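Local coordinates for protein multicopper oxidase type 1 (Nitrosomonas europaea, PDB 3G5W) that probably oxidises small substrates at a mononuclear copper site and passes the electrons to bridged copper centres, as in other laccase-like multicopper oxidases, at residues R3-S8 with I36-G41; P120-P125 with D138-L143; V112-M117 with P160-D165; T12-V17 with S144-S149. All blocks are in the same frame, centred on the assembly; numbering follows the deposited sequence.

Contact 1. Residues R3-S8 with I36-G41; sequences REFDLS and IHVMEG
R3 and F5 meet I36 and V38 between the two sheets of the first cupredoxin-type β-sandwich, toward its margin, where the N-terminal strand of one sheet lies across from strand 35-39 of the other. The short axes of 3-8 and 36-39 run nearly antiparallel, at 171°, and approach to 10.0 Å. With no hydrogen bond between the segments, that spacing identifies two sheets stacked through their side chains rather than neighbours in one sheet.

V38 is the shared partner. Its CG1 stands beside the backbone N (chi1 -63°), and from there it touches both aromatic and basic neighbours: R3 CD lies 3.7 Å from V38 CG1, the two side chains sliding past each other in opposite senses, while F5 CZ lies 4.0 Å from V38 CG1, which sits at the ring edge close to its plane. Two residues back along that strand, F5 CE2 comes within 3.8 Å of I36 CG2, approached at a slant. R3 makes its closest approach through CD; its NE forms a salt bridge with D42, just after the segment, whose OD1 also accepts a hydrogen bond from M39 N.

F5 also packs against V44 and M307, and I36 against L121. Apolar side chains of two facing sheets meeting in this way, with a charged group drawn to the margin, are usual in a Greek-key β-sandwich such as the cupredoxin fold.

Contact 2. Residues P120-P125 with D138-L143; sequences PLIVEP and DYILML
P120 and I140 cross at about a right angle, as do P120 and M142. The proline ring presents its CB and CG to the isoleucine: P120 CB is 3.8 Å from I140 CD1 and 3.9 Å from I140 CG2, so both branches of I140 bear on one ring carbon. I140 is extended in its second torsion (chi2 167°), which carries CD1 well out from strand 138-143.

That same methyl meets I122 differently, tip to tip, with I122 CG1 3.8 Å from I140 CD1 and the two terminal CD1 atoms of I122 and I140 4.0 Å apart. I140 CD1 thus touches both P120 and I122 of strand 120-124.

M142 approaches P120 from the far end of the ring. Its SD lies 4.0 Å from P120 CD and 3.9 Å from P120 N, and the bend at chi3 (76°) keeps CE beside that nitrogen too.

The strands belong to different sheets, 118-124 in the first domain and 137-146 in the sheet of the second; their short axes stay 9.6 Å apart at 145°, so the gap is bridged mainly by side chains. L35 adds to the apolar cover of I122 and I140. At the margin D138 is held by a salt bridge to R191.

Chemically, the domain junction here rests on shape and dispersion: all four touching residues are buried, the segments share no hydrogen bond, and P120 N, lacking a proton, can offer none to the M142 sulfur.

Contact 3. Residues V112-M117 with P160-D165; sequences VTMRGM and PGDVFD
D162 OD2, which meets the terminal methyl of M114, is gripped by the backbone N of I159 and more weakly by that of G158, while D162 OD1 accepts a hydrogen bond from W150 NE1. These bonds fix the carboxylate within the loop between strands 137-146 and 166-169. Opposite it lies the helical turn that includes T113 and M114 in the first cupredoxin domain, on the short run between H111 and M117, two of the four ligands of the mononuclear copper.

The methyl contact is loose: M114 CE stands 4.1 Å from D162 OD2, with the side chains crossing at a slant. M114 reaches it by a bent chain, CG lying between the backbone N and carbonyl carbon (chi1 66°) and CE turned aside at chi3 (76°). Nearer its root, M114 CG sits 4.2 Å above the plane of the R115 guanidinium, offset toward its rim. That guanidinium has partners on several parts of the fold: a salt bridge to E110, and hydrogen bonds to the carbonyl oxygens of H23, W150, A151 and E156.

Subunit contacts adjoin this place, for T113 OG1 forms a weak hydrogen bond with D255 of the second subunit. The threonine's other branch turns to the loop. F164, whose ring also meets that of H198, crosses T113 at about a right angle, and T113 CG2 lies in the ring plane, 3.8 Å from F164 CE1.

Contact 4. Residues T12-V17 with S144-S149; sequences TRIVLV and SDWVSS
The backbones of 12-17 and 144-149 stay well apart, L16 and W146 having the nearest CA atoms at 9.4 Å, and the chain turns a corner at L16; no hydrogen bond joins the two segments.

Side chains fill the interval, and the indole of W146 receives both partners. L16 lies over one face. Its CD1 stands 3.8 Å from the centroid of the W146 five-membered ring and only 15° off the ring normal, which defines a CH-π contact; the closest atom pair is L16 CD1 with W146 CG at 3.7 Å. The second methyl follows along the indole, L16 CD2 lying 3.9 Å from W146 CE2 and equally near CZ2, so the forked end of the leucine spans both rings. I14 arrives at the far end of the six-membered ring: its CD1 is 3.9 Å from W146 CH2, in an oblique approach, the two side chains crossing at roughly a right angle. Here CG1 of I14 lies between the backbone N and carbonyl carbon (chi1 67°), pointing its CD1 at the indole.

With W146 cut back to an alanine, the L16 methyls and I14 CD1 are likely to lose the surface they rest on, and T168 OG1 its indole NE1 partner.

Around the contact, F22 of strand 20-27 meets the indole edge-to-face and also touches L16, W118 of strand 118-124 packs on W146, and Y166 of strand 166-169 touches L16, so that W146 of the second domain's sheet is embedded among strands of both domains.

From the N terminus, strand 2-15 enters contact 1 first and contact 4 second. Contact 1 closes early, at 36-41, joining the two sheets of the first domain. Contact 4 stays open across most of the first domain until 144-149, so it crosses contact 1. Contact 3, opened at 112-117, closes at 160-165. Contact 2 spans the short link between domains, closing at 138-143, and is nested inside the loops of both contacts 3 and 4, which cross each other and touch. Neighbouring strands 35-39 and 118-124 carry contact 1 into contact 2, and strand 137-146 leads from contact 2 to contact 4. Contacts 2, 3 and 4 thus tie the first domain to the second.

Contact 1. Residues R3-S8 with I36-G41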
loop_
_atom_site.group_PDB
_atom_site.type_symbol
_atom_site.label_atom_id
_atom_site.label_comp_id
_atom_site.label_asym_id
_atom_site.label_seq_id
_atom_site.Cartn_x
_atom_site.Cartn_y
_atom_site.Cartn_z
ATOM N N ARG A 3 18.442 32.547 4.310
ATOM C CA ARG A 3 19.244 31.724 3.411
ATOM C C ARG A 3 18.747 31.874 1.981
ATOM O O ARG A 3 17.548 31.787 1.727
ATOM C CB ARG A 3 19.223 30.252 3.848
ATOM C CG ARG A 3 19.689 30.027 5.286
ATOM C CD ARG A 3 20.047 28.584 5.546
ATOM N NE ARG A 3 20.408 28.346 6.943
ATOM C CZ ARG A 3 21.632 28.493 7.449
ATOM N NH1 ARG A 3 22.642 28.904 6.685
ATOM N NH2 ARG A 3 21.846 28.238 8.733
ATOM N N GLU A 4 19.672 32.127 1.060
ATOM C CA GLU A 4 19.321 32.307 -0.351
ATOM C C GLU A 4 20.107 31.375 -1.255
ATOM O O GLU A 4 21.349 31.358 -1.235
ATOM C CB GLU A 4 19.481 33.772 -0.797
ATOM C CG GLU A 4 19.067 34.018 -2.255
ATOM C CD GLU A 4 18.619 35.453 -2.549
ATOM O OE1 GLU A 4 18.539 36.289 -1.616
ATOM O OE2 GLU A 4 18.337 35.739 -3.733
ATOM N N PHE A 5 19.371 30.610 -2.053
ATOM C CA PHE A 5 19.962 29.624 -2.940
ATOM C C PHE A 5 19.525 29.858 -4.384
ATOM O O PHE A 5 18.484 30.478 -4.637
ATOM C CB PHE A 5 19.556 28.207 -2.519
ATOM C CG PHE A 5 19.693 27.927 -1.038
ATOM C CD1 PHE A 5 20.928 28.014 -0.404
ATOM C CD2 PHE A 5 18.584 27.530 -0.293
ATOM C CE1 PHE A 5 21.051 27.730 0.954
ATOM C CE2 PHE A 5 18.694 27.243 1.067
ATOM C CZ PHE A 5 19.928 27.341 1.692
ATOM N N ASP A 6 20.327 29.351 -5.317
ATOM C CA ASP A 6 20.011 29.395 -6.745
ATOM C C ASP A 6 19.916 27.980 -7.300
ATOM O O ASP A 6 20.760 27.127 -6.996
ATOM C CB ASP A 6 21.080 30.167 -7.533
ATOM C CG ASP A 6 21.073 31.671 -7.253
ATOM O OD1 ASP A 6 20.047 32.225 -6.803
ATOM O OD2 ASP A 6 22.117 32.315 -7.500
ATOM N N LEU A 7 18.895 27.734 -8.119
ATOM C CA LEU A 7 18.796 26.493 -8.882
ATOM C C LEU A 7 18.574 26.762 -10.359
ATOM O O LEU A 7 17.792 27.634 -10.725
ATOM C CB LEU A 7 17.648 25.615 -8.363
ATOM C CG LEU A 7 17.807 24.882 -7.030
ATOM C CD1 LEU A 7 16.504 24.191 -6.666
ATOM C CD2 LEU A 7 18.939 23.866 -7.084
ATOM N N SER A 8 19.257 26.001 -11.203
ATOM C CA SER A 8 18.944 25.959 -12.625
ATOM C C SER A 8 18.251 24.637 -12.915
ATOM O O SER A 8 18.428 23.670 -12.179
ATOM C CB SER A 8 20.214 26.081 -13.462
ATOM O OG SER A 8 21.059 24.967 -13.237
ATOM N N ILE A 36 19.028 20.494 0.276
ATOM C CA ILE A 36 18.766 21.725 1.008
ATOM C C ILE A 36 18.626 21.363 2.480
ATOM O O ILE A 36 17.707 20.635 2.878
ATOM C CB ILE A 36 17.513 22.492 0.487
ATOM C CG1 ILE A 36 17.675 22.848 -0.999
ATOM C CG2 ILE A 36 17.289 23.752 1.315
ATOM C CD1 ILE A 36 16.452 23.518 -1.623
ATOM N N HIS A 37 19.560 21.869 3.278
ATOM C CA HIS A 37 19.662 21.507 4.674
ATOM C C HIS A 37 19.681 22.782 5.514
ATOM O O HIS A 37 20.672 23.531 5.522
ATOM C CB HIS A 37 20.917 20.660 4.882
ATOM C CG HIS A 37 21.026 20.047 6.245
ATOM N ND1 HIS A 37 19.933 19.835 7.060
ATOM C CD2 HIS A 37 22.097 19.572 6.920
ATOM C CE1 HIS A 37 20.332 19.265 8.183
ATOM N NE2 HIS A 37 21.641 19.098 8.125
ATOM N N VAL A 38 18.562 23.022 6.191
ATOM C CA VAL A 38 18.297 24.274 6.890
ATOM C C VAL A 38 17.723 24.037 8.287
ATOM O O VAL A 38 17.295 22.925 8.615
ATOM C CB VAL A 38 17.329 25.207 6.073
ATOM C CG1 VAL A 38 17.955 25.619 4.743
ATOM C CG2 VAL A 38 15.967 24.548 5.845
ATOM N N MET A 39 17.722 25.085 9.108
ATOM C CA MET A 39 17.141 25.023 10.442
ATOM C C MET A 39 15.663 25.418 10.402
ATOM O O MET A 39 15.276 26.312 9.649
ATOM C CB MET A 39 17.911 25.942 11.399
ATOM C CG MET A 39 17.437 25.912 12.855
ATOM S SD MET A 39 17.641 24.310 13.665
ATOM C CE MET A 39 19.407 24.062 13.490
ATOM N N GLU A 40 14.850 24.745 11.212
ATOM C CA GLU A 40 13.460 25.134 11.450
ATOM C C GLU A 40 13.375 26.634 11.757
ATOM O O GLU A 40 14.098 27.149 12.620
ATOM C CB GLU A 40 12.904 24.324 12.624
ATOM C CG GLU A 40 11.415 24.465 12.881
ATOM C CD GLU A 40 10.964 23.777 14.172
ATOM O OE1 GLU A 40 11.819 23.251 14.928
ATOM O OE2 GLU A 40 9.747 23.776 14.441
ATOM N N GLY A 41 12.498 27.327 11.039
ATOM C CA GLY A 41 12.321 28.765 11.215
ATOM C C GLY A 41 13.173 29.637 10.305
ATOM O O GLY A 41 12.983 30.855 10.272
#

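Contact 2. Residues P120-P125 with D138-L143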
loop_
_atom_site.group_PDB
_atom_site.type_symbol
_atom_site.label_atom_id
_atom_site.label_comp_id
_atom_site.label_asym_id
_atom_site.label_seq_id
_atom_site.Cartn_x
_atom_site.Cartn_y
_atom_site.Cartn_z
ATOM N N PRO A 120 16.035 16.292 -1.814
ATOM C CA PRO A 120 15.646 16.310 -0.405
ATOM C C PRO A 120 15.709 17.689 0.262
ATOM O O PRO A 120 16.613 18.488 -0.009
ATOM C CB PRO A 120 16.648 15.348 0.231
ATOM C CG PRO A 120 17.906 15.513 -0.599
ATOM C CD PRO A 120 17.477 16.010 -1.982
ATOM N N LEU A 121 14.744 17.957 1.135
ATOM C CA LEU A 121 14.737 19.183 1.911
ATOM C C LEU A 121 14.724 18.780 3.378
ATOM O O LEU A 121 13.690 18.347 3.905
ATOM C CB LEU A 121 13.520 20.037 1.544
ATOM C CG LEU A 121 13.096 21.243 2.389
ATOM C CD1 LEU A 121 14.215 22.265 2.493
ATOM C CD2 LEU A 121 11.839 21.873 1.793
ATOM N N ILE A 122 15.884 18.869 4.019
ATOM C CA ILE A 122 15.998 18.433 5.414
ATOM C C ILE A 122 15.945 19.634 6.348
ATOM O O ILE A 122 16.831 20.492 6.329
ATOM C CB ILE A 122 17.268 17.582 5.684
ATOM C CG1 ILE A 122 17.363 16.389 4.718
ATOM C CG2 ILE A 122 17.316 17.127 7.152
ATOM C CD1 ILE A 122 16.127 15.494 4.653
ATOM N N VAL A 123 14.885 19.697 7.142
ATOM C CA VAL A 123 14.691 20.791 8.077
ATOM C C VAL A 123 14.984 20.280 9.485
ATOM O O VAL A 123 14.242 19.450 10.023
ATOM C CB VAL A 123 13.253 21.369 8.000
ATOM C CG1 VAL A 123 13.111 22.584 8.901
ATOM C CG2 VAL A 123 12.892 21.730 6.564
ATOM N N GLU A 124 16.075 20.777 10.062
ATOM C CA GLU A 124 16.501 20.388 11.403
ATOM C C GLU A 124 15.597 21.038 12.436
ATOM O O GLU A 124 15.315 22.228 12.332
ATOM C CB GLU A 124 17.944 20.837 11.652
ATOM C CG GLU A 124 18.991 20.088 10.852
ATOM C CD GLU A 124 19.197 18.656 11.327
ATOM O OE1 GLU A 124 19.084 18.404 12.550
ATOM O OE2 GLU A 124 19.477 17.776 10.484
ATOM N N PRO A 125 15.126 20.263 13.431
ATOM C CA PRO A 125 14.334 20.876 14.500
ATOM C C PRO A 125 15.223 21.702 15.434
ATOM O O PRO A 125 16.392 21.358 15.636
ATOM C CB PRO A 125 13.736 19.670 15.232
ATOM C CG PRO A 125 14.703 18.557 14.978
ATOM C CD PRO A 125 15.288 18.805 13.618
ATOM N N ASP A 138 23.367 9.781 9.341
ATOM C CA ASP A 138 22.084 10.158 8.763
ATOM C C ASP A 138 22.149 9.925 7.244
ATOM O O ASP A 138 23.083 10.387 6.593
ATOM C CB ASP A 138 21.837 11.636 9.081
ATOM C CG ASP A 138 20.365 11.995 9.188
ATOM O OD1 ASP A 138 19.515 11.280 8.624
ATOM O OD2 ASP A 138 20.055 13.020 9.833
ATOM N N TYR A 139 21.166 9.206 6.707
ATOM C CA TYR A 139 21.138 8.774 5.299
ATOM C C TYR A 139 19.817 9.129 4.605
ATOM O O TYR A 139 18.746 8.933 5.175
ATOM C CB TYR A 139 21.320 7.252 5.209
ATOM C CG TYR A 139 22.684 6.761 5.622
ATOM C CD1 TYR A 139 23.635 6.417 4.666
ATOM C CD2 TYR A 139 23.024 6.642 6.973
ATOM C CE1 TYR A 139 24.901 5.970 5.038
ATOM C CE2 TYR A 139 24.283 6.193 7.358
ATOM C CZ TYR A 139 25.217 5.871 6.394
ATOM O OH TYR A 139 26.461 5.425 6.774
ATOM N N ILE A 140 19.904 9.605 3.364
ATOM C CA ILE A 140 18.717 9.923 2.570
ATOM C C ILE A 140 18.611 8.891 1.451
ATOM O O ILE A 140 19.563 8.719 0.683
ATOM C CB ILE A 140 18.797 11.357 1.972
ATOM C CG1 ILE A 140 18.797 12.402 3.098
ATOM C CG2 ILE A 140 17.645 11.606 0.974
ATOM C CD1 ILE A 140 19.183 13.799 2.659
ATOM N N LEU A 141 17.487 8.174 1.400
ATOM C CA LEU A 141 17.215 7.225 0.309
ATOM C C LEU A 141 15.929 7.610 -0.419
ATOM O O LEU A 141 14.823 7.435 0.112
ATOM C CB LEU A 141 17.086 5.771 0.796
ATOM C CG LEU A 141 17.843 5.016 1.906
ATOM C CD1 LEU A 141 18.168 3.600 1.422
ATOM C CD2 LEU A 141 19.076 5.687 2.478
ATOM N N MET A 142 16.084 8.118 -1.638
ATOM C CA MET A 142 14.943 8.502 -2.465
ATOM C C MET A 142 14.631 7.391 -3.464
ATOM O O MET A 142 15.485 7.008 -4.258
ATOM C CB MET A 142 15.220 9.832 -3.179
ATOM C CG MET A 142 15.601 10.964 -2.204
ATOM S SD MET A 142 15.666 12.614 -2.933
ATOM C CE MET A 142 13.917 12.977 -3.065
ATOM N N LEU A 143 13.404 6.881 -3.404
ATOM C CA LEU A 143 13.009 5.699 -4.169
ATOM C C LEU A 143 12.223 6.103 -5.403
ATOM O O LEU A 143 11.247 6.850 -5.299
ATOM C CB LEU A 143 12.153 4.770 -3.293
ATOM C CG LEU A 143 12.714 4.476 -1.893
ATOM C CD1 LEU A 143 11.685 3.754 -1.025
ATOM C CD2 LEU A 143 14.022 3.683 -1.987
#

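Contact 3. Residues V112-M117 with P160-D165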
loop_
_atom_site.group_PDB
_atom_site.type_symbol
_atom_site.label_atom_id
_atom_site.label_comp_id
_atom_site.label_asym_id
_atom_site.label_seq_id
_atom_site.Cartn_x
_atom_site.Cartn_y
_atom_site.Cartn_z
ATOM N N VAL A 112 8.153 14.123 -12.620
ATOM C CA VAL A 112 8.611 13.578 -11.336
ATOM C C VAL A 112 8.954 12.092 -11.480
ATOM O O VAL A 112 10.057 11.671 -11.133
ATOM C CB VAL A 112 7.589 13.812 -10.181
ATOM C CG1 VAL A 112 8.135 13.288 -8.851
ATOM C CG2 VAL A 112 7.276 15.282 -10.045
ATOM N N THR A 113 8.015 11.311 -12.014
ATOM C CA THR A 113 8.206 9.867 -12.188
ATOM C C THR A 113 9.487 9.490 -12.946
ATOM O O THR A 113 10.232 8.611 -12.497
ATOM C CB THR A 113 6.977 9.207 -12.864
ATOM O OG1 THR A 113 5.797 9.508 -12.107
ATOM C CG2 THR A 113 7.142 7.688 -12.965
ATOM N N MET A 114 9.757 10.158 -14.071
ATOM C CA MET A 114 10.866 9.726 -14.934
ATOM C C MET A 114 11.807 10.804 -15.493
ATOM O O MET A 114 12.610 10.515 -16.380
ATOM C CB MET A 114 10.344 8.831 -16.066
ATOM C CG MET A 114 9.424 9.524 -17.078
ATOM S SD MET A 114 8.606 8.337 -18.179
ATOM C CE MET A 114 7.345 7.654 -17.091
ATOM N N ARG A 115 11.739 12.027 -14.977
ATOM C CA ARG A 115 12.692 13.060 -15.426
ATOM C C ARG A 115 13.579 13.582 -14.295
ATOM O O ARG A 115 14.262 14.595 -14.454
ATOM C CB ARG A 115 11.975 14.206 -16.156
ATOM C CG ARG A 115 11.152 13.766 -17.379
ATOM C CD ARG A 115 12.013 13.210 -18.510
ATOM N NE ARG A 115 11.185 12.536 -19.511
ATOM C CZ ARG A 115 11.592 11.543 -20.298
ATOM N NH1 ARG A 115 10.741 10.997 -21.156
ATOM N NH2 ARG A 115 12.836 11.089 -20.235
ATOM N N GLY A 116 13.569 12.871 -13.162
ATOM C CA GLY A 116 14.460 13.148 -12.032
ATOM C C GLY A 116 14.325 14.514 -11.373
ATOM O O GLY A 116 15.298 15.029 -10.822
ATOM N N MET A 117 13.120 15.092 -11.409
ATOM C CA MET A 117 12.892 16.444 -10.894
ATOM C C MET A 117 12.518 16.408 -9.416
ATOM O O MET A 117 11.390 16.710 -9.050
ATOM C CB MET A 117 11.808 17.177 -11.707
ATOM C CG MET A 117 12.091 17.247 -13.204
ATOM S SD MET A 117 11.208 18.603 -13.993
ATOM C CE MET A 117 12.149 20.022 -13.410
ATOM N N PRO A 160 -1.111 5.339 -19.633
ATOM C CA PRO A 160 -1.575 3.955 -19.605
ATOM C C PRO A 160 -0.883 3.072 -20.637
ATOM O O PRO A 160 -0.718 3.481 -21.790
ATOM C CB PRO A 160 -3.072 4.084 -19.920
ATOM C CG PRO A 160 -3.431 5.397 -19.381
ATOM C CD PRO A 160 -2.247 6.276 -19.709
ATOM N N GLY A 161 -0.470 1.884 -20.201
ATOM C CA GLY A 161 0.270 0.944 -21.035
ATOM C C GLY A 161 1.761 0.919 -20.748
ATOM O O GLY A 161 2.472 0.025 -21.207
ATOM N N ASP A 162 2.243 1.910 -19.996
ATOM C CA ASP A 162 3.661 1.985 -19.638
ATOM C C ASP A 162 4.116 0.732 -18.902
ATOM O O ASP A 162 3.364 0.151 -18.099
ATOM C CB ASP A 162 3.933 3.212 -18.768
ATOM C CG ASP A 162 4.174 4.466 -19.583
ATOM O OD1 ASP A 162 4.164 4.397 -20.834
ATOM O OD2 ASP A 162 4.372 5.531 -18.967
ATOM N N VAL A 163 5.341 0.311 -19.188
ATOM C CA VAL A 163 5.925 -0.840 -18.508
ATOM C C VAL A 163 7.113 -0.370 -17.677
ATOM O O VAL A 163 8.148 0.043 -18.220
ATOM C CB VAL A 163 6.316 -1.968 -19.502
ATOM C CG1 VAL A 163 6.910 -3.146 -18.766
ATOM C CG2 VAL A 163 5.087 -2.423 -20.312
ATOM N N PHE A 164 6.948 -0.402 -16.357
ATOM C CA PHE A 164 8.034 -0.009 -15.462
ATOM C C PHE A 164 9.069 -1.119 -15.464
ATOM O O PHE A 164 8.713 -2.294 -15.415
ATOM C CB PHE A 164 7.511 0.249 -14.041
ATOM C CG PHE A 164 6.745 1.531 -13.904
ATOM C CD1 PHE A 164 7.383 2.692 -13.492
ATOM C CD2 PHE A 164 5.383 1.578 -14.191
ATOM C CE1 PHE A 164 6.673 3.890 -13.368
ATOM C CE2 PHE A 164 4.669 2.773 -14.077
ATOM C CZ PHE A 164 5.312 3.924 -13.663
ATOM N N ASP A 165 10.347 -0.757 -15.533
ATOM C CA ASP A 165 11.392 -1.774 -15.633
ATOM C C ASP A 165 12.719 -1.456 -14.939
ATOM O O ASP A 165 13.603 -2.305 -14.910
ATOM C CB ASP A 165 11.639 -2.175 -17.101
ATOM C CG ASP A 165 11.853 -0.987 -18.019
ATOM O OD1 ASP A 165 11.947 0.171 -17.546
ATOM O OD2 ASP A 165 11.927 -1.225 -19.242
#

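Contact 4. Residues T12-V17 with S144-S149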
loop_
_atom_site.group_PDB
_atom_site.type_symbol
_atom_site.label_atom_id
_atom_site.label_comp_id
_atom_site.label_asym_id
_atom_site.label_seq_id
_atom_site.Cartn_x
_atom_site.Cartn_y
_atom_site.Cartn_z
ATOM N N THR A 12 19.670 16.987 -18.925
ATOM C CA THR A 12 20.787 16.250 -18.336
ATOM C C THR A 12 20.671 14.746 -18.574
ATOM O O THR A 12 19.601 14.166 -18.408
ATOM C CB THR A 12 20.853 16.527 -16.811
ATOM O OG1 THR A 12 20.998 17.937 -16.586
ATOM C CG2 THR A 12 22.016 15.801 -16.158
ATOM N N ARG A 13 21.779 14.122 -18.961
ATOM C CA ARG A 13 21.829 12.673 -19.128
ATOM C C ARG A 13 22.368 12.025 -17.853
ATOM O O ARG A 13 23.421 12.411 -17.358
ATOM C CB ARG A 13 22.699 12.299 -20.332
ATOM C CG ARG A 13 22.771 10.808 -20.622
ATOM C CD ARG A 13 23.277 10.512 -22.043
ATOM N NE ARG A 13 22.683 11.380 -23.073
ATOM C CZ ARG A 13 21.428 11.301 -23.524
ATOM N NH1 ARG A 13 20.581 10.405 -23.035
ATOM N NH2 ARG A 13 21.013 12.141 -24.465
ATOM N N ILE A 14 21.623 11.061 -17.319
ATOM C CA ILE A 14 22.093 10.243 -16.192
ATOM C C ILE A 14 22.085 8.771 -16.596
ATOM O O ILE A 14 21.455 8.400 -17.587
ATOM C CB ILE A 14 21.257 10.461 -14.887
ATOM C CG1 ILE A 14 19.817 9.940 -15.035
ATOM C CG2 ILE A 14 21.296 11.936 -14.440
ATOM C CD1 ILE A 14 19.040 9.848 -13.703
ATOM N N VAL A 15 22.804 7.950 -15.840
ATOM C CA VAL A 15 22.861 6.511 -16.071
ATOM C C VAL A 15 22.379 5.794 -14.809
ATOM O O VAL A 15 22.954 5.967 -13.733
ATOM C CB VAL A 15 24.300 6.046 -16.435
ATOM C CG1 VAL A 15 24.357 4.529 -16.566
ATOM C CG2 VAL A 15 24.777 6.718 -17.729
ATOM N N LEU A 16 21.316 5.008 -14.941
ATOM C CA LEU A 16 20.740 4.308 -13.790
ATOM C C LEU A 16 21.617 3.127 -13.367
ATOM O O LEU A 16 22.018 3.021 -12.206
ATOM C CB LEU A 16 19.308 3.848 -14.096
ATOM C CG LEU A 16 18.280 4.880 -14.580
ATOM C CD1 LEU A 16 16.903 4.229 -14.701
ATOM C CD2 LEU A 16 18.214 6.108 -13.662
ATOM N N VAL A 17 21.897 2.249 -14.325
ATOM C CA VAL A 17 22.763 1.082 -14.151
ATOM C C VAL A 17 23.295 0.709 -15.515
ATOM O O VAL A 17 22.643 0.975 -16.520
ATOM C CB VAL A 17 22.024 -0.205 -13.708
ATOM C CG1 VAL A 17 22.614 -0.788 -12.431
ATOM C CG2 VAL A 17 20.508 -0.049 -13.715
ATOM N N SER A 144 12.641 5.594 -6.560
ATOM C CA SER A 144 12.036 5.964 -7.841
ATOM C C SER A 144 11.813 4.761 -8.740
ATOM O O SER A 144 12.551 3.776 -8.660
ATOM C CB SER A 144 12.920 6.965 -8.584
ATOM O OG SER A 144 12.929 8.213 -7.926
ATOM N N ASP A 145 10.802 4.872 -9.604
ATOM C CA ASP A 145 10.435 3.824 -10.563
ATOM C C ASP A 145 10.441 4.418 -11.977
ATOM O O ASP A 145 9.889 5.500 -12.201
ATOM C CB ASP A 145 9.052 3.275 -10.205
ATOM C CG ASP A 145 8.892 3.060 -8.704
ATOM O OD1 ASP A 145 9.516 2.126 -8.180
ATOM O OD2 ASP A 145 8.164 3.836 -8.050
ATOM N N TRP A 146 11.076 3.723 -12.922
ATOM C CA TRP A 146 11.336 4.296 -14.246
ATOM C C TRP A 146 10.755 3.434 -15.360
ATOM O O TRP A 146 10.705 2.214 -15.232
ATOM C CB TRP A 146 12.843 4.474 -14.484
ATOM C CG TRP A 146 13.585 5.224 -13.398
ATOM C CD1 TRP A 146 13.922 4.750 -12.154
ATOM C CD2 TRP A 146 14.095 6.566 -13.464
ATOM N NE1 TRP A 146 14.598 5.718 -11.442
ATOM C CE2 TRP A 146 14.716 6.841 -12.219
ATOM C CE3 TRP A 146 14.082 7.564 -14.448
ATOM C CZ2 TRP A 146 15.329 8.069 -11.938
ATOM C CZ3 TRP A 146 14.698 8.785 -14.171
ATOM C CH2 TRP A 146 15.306 9.029 -12.918
ATOM N N VAL A 147 10.332 4.085 -16.448
ATOM C CA VAL A 147 9.831 3.414 -17.654
ATOM C C VAL A 147 10.825 3.650 -18.803
ATOM O O VAL A 147 10.836 4.726 -19.406
ATOM C CB VAL A 147 8.421 3.930 -18.050
ATOM C CG1 VAL A 147 7.898 3.206 -19.298
ATOM C CG2 VAL A 147 7.424 3.751 -16.891
ATOM N N SER A 148 11.656 2.649 -19.100
ATOM C CA SER A 148 12.779 2.829 -20.031
ATOM C C SER A 148 12.386 3.137 -21.485
ATOM O O SER A 148 13.190 3.705 -22.238
ATOM C CB SER A 148 13.743 1.636 -19.985
ATOM O OG SER A 148 13.190 0.506 -20.629
ATOM N N SER A 149 11.159 2.788 -21.871
ATOM C CA SER A 149 10.672 3.088 -23.226
ATOM C C SER A 149 10.627 4.592 -23.505
ATOM O O SER A 149 10.637 5.007 -24.663
ATOM C CB SER A 149 9.303 2.457 -23.474
ATOM O OG SER A 149 8.293 3.141 -22.752
#